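Local coordinates for protein rhamnosidase B (Bacillus sp., PDB 2OKX) that probably hydrolyses terminal alpha-L-rhamnosyl groups from rhamnose-containing glycosides, as an alpha-L-rhamnosidase of glycoside hydrolase family 78, at residues 544-547 / 548-551; 821-824 / 825-829. All blocks are in the same frame, centred on the assembly; numbering follows the deposited sequence. Where two conformers were deposited one is given.

Contact 1: residues 544-547 / 548-551; sequences ALLN and ATWE
Thr549 OG1 donates to Leu546 O at 2.7 Å, a side-chain bond reaching back three residues within one helical turn. The same oxygen takes Trp550 N at 3.0 Å, so two donors grip it: the amide comes at a C=O...N angle of 157°, while the hydroxyl arrives more from the side, at 120°. The torsion explains this second approach, for chi1 of 69° sets OG1 between the backbone N and the carbonyl carbon, facing the preceding turn. Ordinary i to i+4 bonds flank the pair, Ala548 N to Ala544 O and Glu551 N to Asn547 O, both 3.0 Å.

The methyl of Thr549 turns to Leu545: CG2 lies 3.1 Å from Leu545 O, and Leu545 brings CD1 to within 4.1 Å of it, the two side chains crossing at a slant. With a valine for Thr549, a methyl replaces the hydroxyl, and Leu546 O would probably lose its second donor and keep the amide of Trp550. The Trp550 ring meets that of Phe539. Asn547 OD1 accepts from Cys541 N of strand 538-541, and Glu551 OE2 forms a salt bridge with Arg554 NH1 one turn on. Asp543 OD1 accepts from Leu546 N, with a weaker bond from Leu545 N, as an N-cap residue does. These contacts form the first turns of helix 544-559, in the alpha-helical six-hairpin glycosidase domain, where the chain leaves strand 538-541.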
loop_
_atom_site.group_PDB
_atom_site.type_symbol
_atom_site.label_atom_id
_atom_site.label_comp_id
_atom_site.label_asym_id
_atom_site.label_seq_id
_atom_site.Cartn_x
_atom_site.Cartn_y
_atom_site.Cartn_z
ATOM N N ALA A 544 -8.071 20.288 -22.616
ATOM C CA ALA A 544 -8.804 19.823 -21.438
ATOM C C ALA A 544 -8.457 18.391 -21.020
ATOM O O ALA A 544 -8.494 18.065 -19.835
ATOM C CB ALA A 544 -10.305 19.950 -21.678
ATOM N N LEU A 545 -8.129 17.531 -21.980
ATOM C CA LEU A 545 -7.775 16.152 -21.645
ATOM C C LEU A 545 -6.482 16.145 -20.829
ATOM O O LEU A 545 -6.379 15.463 -19.801
ATOM C CB LEU A 545 -7.612 15.314 -22.919
ATOM C CG LEU A 545 -7.052 13.890 -22.776
ATOM C CD1 LEU A 545 -7.815 13.128 -21.702
ATOM C CD2 LEU A 545 -7.151 13.162 -24.114
ATOM N N LEU A 546 -5.493 16.911 -21.277
ATOM C CA LEU A 546 -4.237 16.978 -20.545
ATOM C C LEU A 546 -4.473 17.545 -19.146
ATOM O O LEU A 546 -3.862 17.085 -18.186
ATOM C CB LEU A 546 -3.219 17.835 -21.306
ATOM C CG LEU A 546 -2.707 17.192 -22.603
ATOM C CD1 LEU A 546 -1.717 18.143 -23.305
ATOM C CD2 LEU A 546 -2.025 15.866 -22.280
ATOM N N ASN A 547 -5.358 18.533 -19.028
ATOM C CA ASN A 547 -5.662 19.120 -17.721
ATOM C C ASN A 547 -6.205 18.055 -16.776
ATOM O O ASN A 547 -5.857 18.022 -15.593
ATOM C CB ASN A 547 -6.701 20.233 -17.836
ATOM C CG ASN A 547 -6.172 21.441 -18.563
ATOM O OD1 ASN A 547 -4.961 21.587 -18.740
ATOM N ND2 ASN A 547 -7.075 22.322 -18.985
ATOM N N ALA A 548 -7.061 17.189 -17.306
ATOM C CA ALA A 548 -7.647 16.127 -16.500
ATOM C C ALA A 548 -6.596 15.093 -16.108
ATOM O O ALA A 548 -6.643 14.553 -15.007
ATOM C CB ALA A 548 -8.790 15.459 -17.265
ATOM N N THR A 549 -5.644 14.813 -16.998
ATOM C CA THR A 549 -4.614 13.833 -16.684
ATOM C C THR A 549 -3.728 14.381 -15.574
ATOM O O THR A 549 -3.254 13.625 -14.726
ATOM C CB THR A 549 -3.729 13.463 -17.916
ATOM O OG1 THR A 549 -2.906 14.576 -18.284
ATOM C CG2 THR A 549 -4.603 13.064 -19.106
ATOM N N TRP A 550 -3.518 15.696 -15.574
ATOM C CA TRP A 550 -2.701 16.334 -14.541
ATOM C C TRP A 550 -3.448 16.249 -13.208
ATOM O O TRP A 550 -2.864 15.966 -12.161
ATOM C CB TRP A 550 -2.447 17.811 -14.884
ATOM C CG TRP A 550 -1.382 18.444 -14.019
ATOM C CD1 TRP A 550 -0.028 18.464 -14.255
ATOM C CD2 TRP A 550 -1.575 19.093 -12.757
ATOM N NE1 TRP A 550 0.627 19.089 -13.217
ATOM C CE2 TRP A 550 -0.299 19.485 -12.285
ATOM C CE3 TRP A 550 -2.704 19.379 -11.974
ATOM C CZ2 TRP A 550 -0.123 20.149 -11.067
ATOM C CZ3 TRP A 550 -2.527 20.040 -10.762
ATOM C CH2 TRP A 550 -1.247 20.416 -10.322
ATOM N N GLU A 551 -4.750 16.506 -13.263
ATOM C CA GLU A 551 -5.607 16.471 -12.087
ATOM C C GLU A 551 -5.571 15.097 -11.402
ATOM O O GLU A 551 -5.378 15.010 -10.195
ATOM C CB GLU A 551 -7.040 16.827 -12.502
ATOM C CG GLU A 551 -7.997 17.104 -11.363
ATOM C CD GLU A 551 -7.606 18.326 -10.548
ATOM O OE1 GLU A 551 -7.185 19.342 -11.144
ATOM O OE2 GLU A 551 -7.735 18.270 -9.310
#

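Contact 2: residues 821-824 / 825-829; sequences LDDI and RRNYG
Asp822 and Arg825 form a salt bridge one turn apart, with OD1 of Asp822 2.9 Å from NH1 of Arg825. The carboxylate oxygen lies almost in the guanidinium plane, but NH1 meets it from above the carboxylate plane, and the two planes stand 40° apart. Leu821 CB lies over one guanidinium face, 3.8 Å above its plane and offset toward the rim. Farther round the helix, Asn827 ND2 donates to Asp823 OD2 at 2.8 Å; that oxygen lies in the amide plane, although the donor stands well out of the carboxylate plane. Asp823 CG, anti to the backbone N (chi1 -166°), carries the carboxylate toward the following turn, where Arg826 NH2, in one of two conformers, lies 3.7 Å from Asp823 OD1, a long and doubtful salt bridge.

The backbone bonds run i to i+4 here, in helix 817-833 of the six-hairpin domain: Asn827 N reaches Asp823 O at 2.8 Å with an N-H...O angle of 170°. On the buried face, Ile824 CG2 packs 3.9 Å from Tyr828 CD2, and Ile824 O sits at the edge of the tyrosine ring.

Partners beyond this helix hold the polar ends. Arg825 gives NE to Asp543 and NH2 to Asp897, so three carboxylates surround its guanidinium and probably stabilise its positive charge. Tyr808 OH also bonds Asp823 OD2, while Tyr828 OH is held by the carbonyl of Ser865.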
loop_
_atom_site.group_PDB
_atom_site.type_symbol
_atom_site.label_atom_id
_atom_site.label_comp_id
_atom_site.label_asym_id
_atom_site.label_seq_id
_atom_site.Cartn_x
_atom_site.Cartn_y
_atom_site.Cartn_z
ATOM N N LEU A 821 3.108 13.979 -25.599
ATOM C CA LEU A 821 1.742 14.430 -25.357
ATOM C C LEU A 821 0.709 13.474 -25.936
ATOM O O LEU A 821 -0.297 13.170 -25.289
ATOM C CB LEU A 821 1.511 15.829 -25.945
ATOM C CG LEU A 821 2.185 16.999 -25.233
ATOM C CD1 LEU A 821 1.627 18.307 -25.784
ATOM C CD2 LEU A 821 1.932 16.909 -23.736
ATOM N N ASP A 822 0.941 13.006 -27.156
ATOM C CA ASP A 822 -0.007 12.086 -27.766
ATOM C C ASP A 822 -0.076 10.768 -27.010
ATOM O O ASP A 822 -1.141 10.154 -26.924
ATOM C CB ASP A 822 0.335 11.836 -29.235
ATOM C CG ASP A 822 -0.007 13.020 -30.118
ATOM O OD1 ASP A 822 -0.926 13.790 -29.762
ATOM O OD2 ASP A 822 0.626 13.175 -31.177
ATOM N N ASP A 823 1.050 10.332 -26.458
ATOM C CA ASP A 823 1.069 9.088 -25.701
ATOM C C ASP A 823 0.261 9.289 -24.419
ATOM O O ASP A 823 -0.542 8.436 -24.036
ATOM C CB ASP A 823 2.502 8.683 -25.346
ATOM C CG ASP A 823 2.595 7.247 -24.853
ATOM O OD1 ASP A 823 2.731 6.335 -25.696
ATOM O OD2 ASP A 823 2.518 7.027 -23.624
ATOM N N ILE A 824 0.480 10.419 -23.753
ATOM C CA ILE A 824 -0.246 10.720 -22.529
ATOM C C ILE A 824 -1.743 10.763 -22.827
ATOM O O ILE A 824 -2.545 10.159 -22.113
ATOM C CB ILE A 824 0.219 12.071 -21.926
ATOM C CG1 ILE A 824 1.630 11.916 -21.351
ATOM C CG2 ILE A 824 -0.746 12.534 -20.836
ATOM C CD1 ILE A 824 2.260 13.218 -20.893
ATOM N N ARG A 825 -2.118 11.466 -23.891
ATOM C CA ARG A 825 -3.522 11.567 -24.275
ATOM C C ARG A 825 -4.155 10.189 -24.454
ATOM O O ARG A 825 -5.242 9.931 -23.948
ATOM C CB ARG A 825 -3.660 12.357 -25.577
ATOM C CG ARG A 825 -3.435 13.853 -25.413
ATOM C CD ARG A 825 -3.069 14.515 -26.726
ATOM N NE ARG A 825 -3.000 15.966 -26.582
ATOM C CZ ARG A 825 -2.230 16.759 -27.319
ATOM N NH1 ARG A 825 -1.445 16.247 -28.259
ATOM N NH2 ARG A 825 -2.257 18.069 -27.119
ATOM N N ARG A 826 -3.466 9.308 -25.170
ATOM C CA ARG A 826 -3.983 7.969 -25.423
ATOM C C ARG A 826 -4.041 7.098 -24.175
ATOM O O ARG A 826 -5.095 6.561 -23.825
ATOM C CB ARG A 826 -3.138 7.267 -26.494
ATOM C CG ARG A 826 -3.457 5.782 -26.653
ATOM C CD ARG A 826 -2.757 5.143 -27.856
ATOM N NE ARG A 826 -1.333 5.464 -27.929
ATOM C CZ ARG A 826 -0.836 6.503 -28.593
ATOM N NH1 ARG A 826 -1.651 7.322 -29.245
ATOM N NH2 ARG A 826 0.471 6.726 -28.604
ATOM N N ASN A 827 -2.906 6.975 -23.500
ATOM C CA ASN A 827 -2.810 6.120 -22.329
ATOM C C ASN A 827 -3.503 6.573 -21.062
ATOM O O ASN A 827 -4.066 5.752 -20.339
ATOM C CB ASN A 827 -1.345 5.799 -22.060
ATOM C CG ASN A 827 -0.780 4.850 -23.093
ATOM O OD1 ASN A 827 -1.404 3.837 -23.409
ATOM N ND2 ASN A 827 0.395 5.166 -23.626
ATOM N N TYR A 828 -3.465 7.866 -20.773
ATOM C CA TYR A 828 -4.146 8.346 -19.587
ATOM C C TYR A 828 -5.591 8.638 -19.966
ATOM O O TYR A 828 -6.491 8.563 -19.128
ATOM C CB TYR A 828 -3.430 9.577 -19.031
ATOM C CG TYR A 828 -2.119 9.210 -18.372
ATOM C CD1 TYR A 828 -2.049 8.978 -16.995
ATOM C CD2 TYR A 828 -0.954 9.040 -19.130
ATOM C CE1 TYR A 828 -0.852 8.585 -16.390
ATOM C CE2 TYR A 828 0.243 8.648 -18.536
ATOM C CZ TYR A 828 0.287 8.422 -17.169
ATOM O OH TYR A 828 1.467 8.035 -16.577
ATOM N N GLY A 829 -5.815 8.946 -21.241
ATOM C CA GLY A 829 -7.170 9.198 -21.704
ATOM C C GLY A 829 -8.035 7.954 -21.527
ATOM O O GLY A 829 -9.225 8.048 -21.222
#

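Contacts 1 and 2 are turns of two helices, 544-559 and 817-833, that pack against each other; the contact centres lie 10 Å apart, although about 270 residues separate the two contacts in sequence. The interface is mostly apolar: Thr549 CG2 meets Tyr828 CB at 3.7 Å, and Leu546 CD2 meets Ile824 CG2 at 3.9 Å. Leu546 CD1 also approaches Arg825 NH2 at 3.9 Å. Asp543 ties the two together electrostatically, since OD1 accepts from the first turn of helix 544-559 while OD2 pairs with Arg825. Pro868 and Leu872 of helix 868-876 touch residues of both contacts. Glu551 and Asp823 each approach glycerol, probably from the crystallisation liquor, which does not establish a substrate site.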